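Local coordinates for protein putative ring-cleaving dioxygenase mhqO (PDB 3OAJ) that probably cleaves aromatic rings as an iron-dependent extradiol dioxygenase, which may contribute to the breakdown and detoxification of aromatic compounds, at residues A[176-188]-A[196-208]. Sequence-based numbering, arbitrary orientation.
Sequences GLERVGKEGDFVR and GNVIDLKLTPIGR
An antiparallel β hairpin of the second vicinal-oxygen-chelate domain pairs strand 186-190 with strand 198-202. Val187 and Leu201 form its hydrogen-bonded pair, Val187 N reaching Leu201 O at 2.9 Å and Leu201 N reaching Val187 O at 2.8 Å, and non-hydrogen-bonded pairs flank it: Phe186 with Lys202, Arg188 with Asp200. On the Arg188 face a salt bridge closes side-on, NE to Asp200 OD1 (2.8 Å, nearly straight at 176°) and NH2 to Asp200 OD2 (2.9 Å), both through syn lone pairs. Guanidinium and carboxylate lie nearly coplanar, 21° apart, while Val198 CG1 sits over the centre of one guanidinium face, 3.3 Å above its plane. Tyr116 OH and Glu114 take further N-H groups of Arg188, and Arg111 also pairs with Asp200 OD2, so the buried Arg188-Asp200 pair is tied to residues of strands 107-111 and 114-120. At the other end, Asp185 turns CG anti to its backbone N (chi1 -161°), bringing OD2 between two donors: Lys202 NZ on the anti side at 2.7 Å and Thr204 OG1 on the syn side at 2.6 Å. The bend of Lys202 at chi4 curls its ammonium back to that oxygen. Leu203 N binds Asp185 O, prolonging the pairing past the strand. On the opposite face Val187 CG1 packs against Leu201 CB and Leu203 CD2, and Leu177 CD2 meets Ile199 CG1 at 3.6 Å, the side chains crossing at about a right angle. A type II' turn from Glu183 to Phe186 links strand 178-183, outermost in the sheet, to strand 186-190, and a classic β bulge, Val180 and Gly181 facing Arg188, interrupts their pairing. Strand 198-202 lies between strand 186-190 and strand 153-160 in the mixed sheet, with Leu201 against helix 164-174 and Phe186, Asp200 and Lys202 touching strand 153-160.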
loop_
_atom_site.group_PDB
_atom_site.type_symbol
_atom_site.label_atom_id
_atom_site.label_comp_id
_atom_site.label_asym_id
_atom_site.label_seq_id
_atom_site.Cartn_x
_atom_site.Cartn_y
_atom_site.Cartn_z
ATOM N N GLY A 176 -2.818 18.272 6.165
ATOM C CA GLY A 176 -2.686 19.201 5.045
ATOM C C GLY A 176 -3.245 18.767 3.701
ATOM O O GLY A 176 -2.931 19.380 2.673
ATOM N N LEU A 177 -4.081 17.736 3.683
ATOM C CA LEU A 177 -4.759 17.367 2.438
ATOM C C LEU A 177 -5.861 18.379 2.121
ATOM O O LEU A 177 -6.484 18.943 3.018
ATOM C CB LEU A 177 -5.329 15.939 2.482
ATOM C CG LEU A 177 -4.321 14.788 2.395
ATOM C CD1 LEU A 177 -3.630 14.493 3.717
ATOM C CD2 LEU A 177 -4.996 13.525 1.877
ATOM N N GLU A 178 -6.076 18.616 0.834
ATOM C CA GLU A 178 -7.116 19.537 0.388
ATOM C C GLU A 178 -8.447 18.802 0.231
ATOM O O GLU A 178 -8.503 17.741 -0.390
ATOM C CB GLU A 178 -6.690 20.148 -0.946
ATOM C CG GLU A 178 -7.568 21.272 -1.471
ATOM C CD GLU A 178 -6.993 21.891 -2.737
ATOM O OE1 GLU A 178 -5.748 22.030 -2.830
ATOM O OE2 GLU A 178 -7.785 22.234 -3.641
ATOM N N ARG A 179 -9.508 19.367 0.788
ATOM C CA ARG A 179 -10.853 18.854 0.565
ATOM C C ARG A 179 -11.285 19.114 -0.882
ATOM O O ARG A 179 -11.317 20.259 -1.354
ATOM C CB ARG A 179 -11.841 19.494 1.547
ATOM C CG ARG A 179 -13.115 18.677 1.809
ATOM C CD ARG A 179 -14.212 19.603 2.302
ATOM N NE ARG A 179 -14.741 19.216 3.607
ATOM C CZ ARG A 179 -16.038 19.071 3.887
ATOM N NH1 ARG A 179 -16.960 19.282 2.956
ATOM N NH2 ARG A 179 -16.416 18.725 5.114
ATOM N N VAL A 180 -11.620 18.034 -1.577
ATOM C CA VAL A 180 -12.115 18.128 -2.954
ATOM C C VAL A 180 -13.625 18.326 -2.985
ATOM O O VAL A 180 -14.129 19.208 -3.694
ATOM C CB VAL A 180 -11.706 16.886 -3.778
ATOM C CG1 VAL A 180 -12.300 16.930 -5.185
ATOM C CG2 VAL A 180 -10.179 16.763 -3.815
ATOM N N GLY A 181 -14.346 17.549 -2.186
ATOM C CA GLY A 181 -15.793 17.650 -2.162
ATOM C C GLY A 181 -16.393 16.366 -1.643
ATOM O O GLY A 181 -15.678 15.408 -1.314
ATOM N N LYS A 182 -17.717 16.350 -1.594
ATOM C CA LYS A 182 -18.481 15.185 -1.169
ATOM C C LYS A 182 -19.350 14.703 -2.333
ATOM O O LYS A 182 -19.795 15.508 -3.160
ATOM C CB LYS A 182 -19.357 15.531 0.038
ATOM C CG LYS A 182 -18.573 15.954 1.280
ATOM C CD LYS A 182 -19.485 16.196 2.471
ATOM C CE LYS A 182 -18.658 16.448 3.729
ATOM N NZ LYS A 182 -19.490 17.073 4.814
ATOM N N GLU A 183 -19.567 13.393 -2.404
ATOM C CA GLU A 183 -20.474 12.780 -3.379
ATOM C C GLU A 183 -20.882 11.420 -2.827
ATOM O O GLU A 183 -20.045 10.698 -2.292
ATOM C CB GLU A 183 -19.794 12.618 -4.743
ATOM C CG GLU A 183 -20.772 12.307 -5.878
ATOM C CD GLU A 183 -20.073 11.993 -7.193
ATOM O OE1 GLU A 183 -19.637 12.927 -7.899
ATOM O OE2 GLU A 183 -19.994 10.806 -7.541
ATOM N N GLY A 184 -22.161 11.071 -2.942
ATOM C CA GLY A 184 -22.642 9.799 -2.418
ATOM C C GLY A 184 -22.279 9.670 -0.953
ATOM O O GLY A 184 -22.494 10.606 -0.170
ATOM N N ASP A 185 -21.676 8.543 -0.591
ATOM C CA ASP A 185 -21.279 8.322 0.788
ATOM C C ASP A 185 -19.815 8.640 1.087
ATOM O O ASP A 185 -19.234 8.068 2.008
ATOM C CB ASP A 185 -21.619 6.891 1.237
ATOM C CG ASP A 185 -21.657 6.754 2.757
ATOM O OD1 ASP A 185 -22.201 7.652 3.444
ATOM O OD2 ASP A 185 -21.123 5.753 3.270
ATOM N N PHE A 186 -19.228 9.568 0.331
ATOM C CA PHE A 186 -17.794 9.845 0.445
ATOM C C PHE A 186 -17.457 11.315 0.597
ATOM O O PHE A 186 -18.137 12.171 0.040
ATOM C CB PHE A 186 -17.049 9.333 -0.788
ATOM C CG PHE A 186 -17.157 7.849 -0.988
ATOM C CD1 PHE A 186 -16.464 6.965 -0.155
ATOM C CD2 PHE A 186 -17.952 7.338 -2.005
ATOM C CE1 PHE A 186 -16.563 5.573 -0.342
ATOM C CE2 PHE A 186 -18.063 5.958 -2.199
ATOM C CZ PHE A 186 -17.368 5.076 -1.368
ATOM N N VAL A 187 -16.397 11.597 1.349
ATOM C CA VAL A 187 -15.689 12.861 1.202
ATOM C C VAL A 187 -14.317 12.546 0.611
ATOM O O VAL A 187 -13.680 11.547 0.981
ATOM C CB VAL A 187 -15.619 13.683 2.525
ATOM C CG1 VAL A 187 -14.906 12.899 3.615
ATOM C CG2 VAL A 187 -14.964 15.045 2.293
ATOM N N ARG A 188 -13.891 13.383 -0.335
ATOM C CA ARG A 188 -12.624 13.186 -1.046
ATOM C C ARG A 188 -11.608 14.252 -0.670
ATOM O O ARG A 188 -11.935 15.450 -0.605
ATOM C CB ARG A 188 -12.850 13.206 -2.559
ATOM C CG ARG A 188 -11.563 13.141 -3.391
ATOM C CD ARG A 188 -11.859 12.782 -4.839
ATOM N NE ARG A 188 -12.117 11.350 -4.960
ATOM C CZ ARG A 188 -12.096 10.662 -6.098
ATOM N NH1 ARG A 188 -11.821 11.283 -7.239
ATOM N NH2 ARG A 188 -12.330 9.351 -6.080
ATOM N N GLY A 196 -0.497 8.354 -5.283
ATOM C CA GLY A 196 -0.943 7.988 -3.930
ATOM C C GLY A 196 -1.653 9.151 -3.263
ATOM O O GLY A 196 -1.499 9.393 -2.050
ATOM N N ASN A 197 -2.471 9.862 -4.040
ATOM C CA ASN A 197 -2.860 11.214 -3.643
ATOM C C ASN A 197 -4.348 11.496 -3.505
ATOM O O ASN A 197 -4.724 12.564 -3.007
ATOM C CB ASN A 197 -2.209 12.240 -4.578
ATOM C CG ASN A 197 -2.550 12.016 -6.029
ATOM O OD1 ASN A 197 -3.122 11.002 -6.401
ATOM N ND2 ASN A 197 -2.139 12.952 -6.872
ATOM N N VAL A 198 -5.191 10.572 -3.938
ATOM C CA VAL A 198 -6.635 10.783 -3.854
ATOM C C VAL A 198 -7.219 9.881 -2.762
ATOM O O VAL A 198 -7.295 8.651 -2.909
ATOM C CB VAL A 198 -7.337 10.548 -5.227
ATOM C CG1 VAL A 198 -8.836 10.769 -5.090
ATOM C CG2 VAL A 198 -6.756 11.472 -6.315
ATOM N N ILE A 199 -7.584 10.510 -1.658
ATOM C CA ILE A 199 -8.010 9.784 -0.462
ATOM C C ILE A 199 -9.507 9.965 -0.205
ATOM O O ILE A 199 -9.947 11.067 0.097
ATOM C CB ILE A 199 -7.174 10.233 0.774
ATOM C CG1 ILE A 199 -5.661 10.246 0.471
ATOM C CG2 ILE A 199 -7.529 9.392 2.002
ATOM C CD1 ILE A 199 -5.065 8.888 -0.019
ATOM N N ASP A 200 -10.268 8.890 -0.353
ATOM C CA ASP A 200 -11.701 8.901 -0.127
ATOM C C ASP A 200 -11.973 8.358 1.257
ATOM O O ASP A 200 -11.308 7.414 1.703
ATOM C CB ASP A 200 -12.432 8.067 -1.183
ATOM C CG ASP A 200 -12.353 8.699 -2.561
ATOM O OD1 ASP A 200 -12.571 9.929 -2.633
ATOM O OD2 ASP A 200 -12.051 7.992 -3.549
ATOM N N LEU A 201 -12.904 9.007 1.948
ATOM C CA LEU A 201 -13.293 8.617 3.291
ATOM C C LEU A 201 -14.792 8.357 3.261
ATOM O O LEU A 201 -15.580 9.231 2.885
ATOM C CB LEU A 201 -12.927 9.726 4.294
ATOM C CG LEU A 201 -13.480 9.654 5.721
ATOM C CD1 LEU A 201 -12.960 8.434 6.483
ATOM C CD2 LEU A 201 -13.121 10.927 6.474
ATOM N N LYS A 202 -15.178 7.146 3.652
ATOM C CA LYS A 202 -16.576 6.773 3.744
ATOM C C LYS A 202 -17.198 7.471 4.950
ATOM O O LYS A 202 -16.619 7.507 6.038
ATOM C CB LYS A 202 -16.722 5.249 3.836
ATOM C CG LYS A 202 -18.159 4.767 3.639
ATOM C CD LYS A 202 -18.207 3.270 3.384
ATOM C CE LYS A 202 -19.645 2.737 3.378
ATOM N NZ LYS A 202 -20.501 3.281 2.294
ATOM N N LEU A 203 -18.374 8.046 4.745
ATOM C CA LEU A 203 -18.960 8.909 5.765
ATOM C C LEU A 203 -19.879 8.188 6.731
ATOM O O LEU A 203 -20.210 8.727 7.792
ATOM C CB LEU A 203 -19.640 10.115 5.125
ATOM C CG LEU A 203 -18.597 11.126 4.623
ATOM C CD1 LEU A 203 -19.237 12.142 3.720
ATOM C CD2 LEU A 203 -17.862 11.810 5.771
ATOM N N THR A 204 -20.297 6.981 6.366
ATOM C CA THR A 204 -21.137 6.188 7.258
ATOM C C THR A 204 -20.418 4.907 7.685
ATOM O O THR A 204 -20.055 4.087 6.837
ATOM C CB THR A 204 -22.531 5.875 6.652
ATOM O OG1 THR A 204 -22.390 5.072 5.479
ATOM C CG2 THR A 204 -23.282 7.157 6.310
ATOM N N PRO A 205 -20.191 4.748 9.007
ATOM C CA PRO A 205 -19.616 3.517 9.568
ATOM C C PRO A 205 -20.401 2.263 9.164
ATOM O O PRO A 205 -21.633 2.265 9.213
ATOM C CB PRO A 205 -19.719 3.743 11.080
ATOM C CG PRO A 205 -19.660 5.226 11.244
ATOM C CD PRO A 205 -20.357 5.798 10.035
ATOM N N ILE A 206 -19.679 1.215 8.762
ATOM C CA ILE A 206 -20.283 -0.066 8.357
ATOM C C ILE A 206 -20.031 -1.211 9.342
ATOM O O ILE A 206 -20.196 -2.383 8.994
ATOM C CB ILE A 206 -19.810 -0.527 6.948
ATOM C CG1 ILE A 206 -18.276 -0.676 6.890
ATOM C CG2 ILE A 206 -20.358 0.406 5.869
ATOM C CD1 ILE A 206 -17.791 -1.720 5.904
ATOM N N GLY A 207 -19.635 -0.871 10.564
ATOM C CA GLY A 207 -19.309 -1.880 11.566
ATOM C C GLY A 207 -17.828 -2.204 11.569
ATOM O O GLY A 207 -17.177 -2.213 10.518
ATOM N N ARG A 208 -17.301 -2.482 12.758
ATOM C CA ARG A 208 -15.869 -2.684 12.960
ATOM C C ARG A 208 -15.319 -3.892 12.204
ATOM O O ARG A 208 -15.978 -4.927 12.086
ATOM C CB ARG A 208 -15.552 -2.799 14.455
ATOM C CG ARG A 208 -15.848 -1.522 15.239
ATOM C CD ARG A 208 -16.397 -1.832 16.619
ATOM N NE ARG A 208 -17.311 -0.786 17.083
ATOM C CZ ARG A 208 -17.101 -0.002 18.139
ATOM N NH1 ARG A 208 -16.004 -0.136 18.877
ATOM N NH2 ARG A 208 -18.004 0.916 18.468
#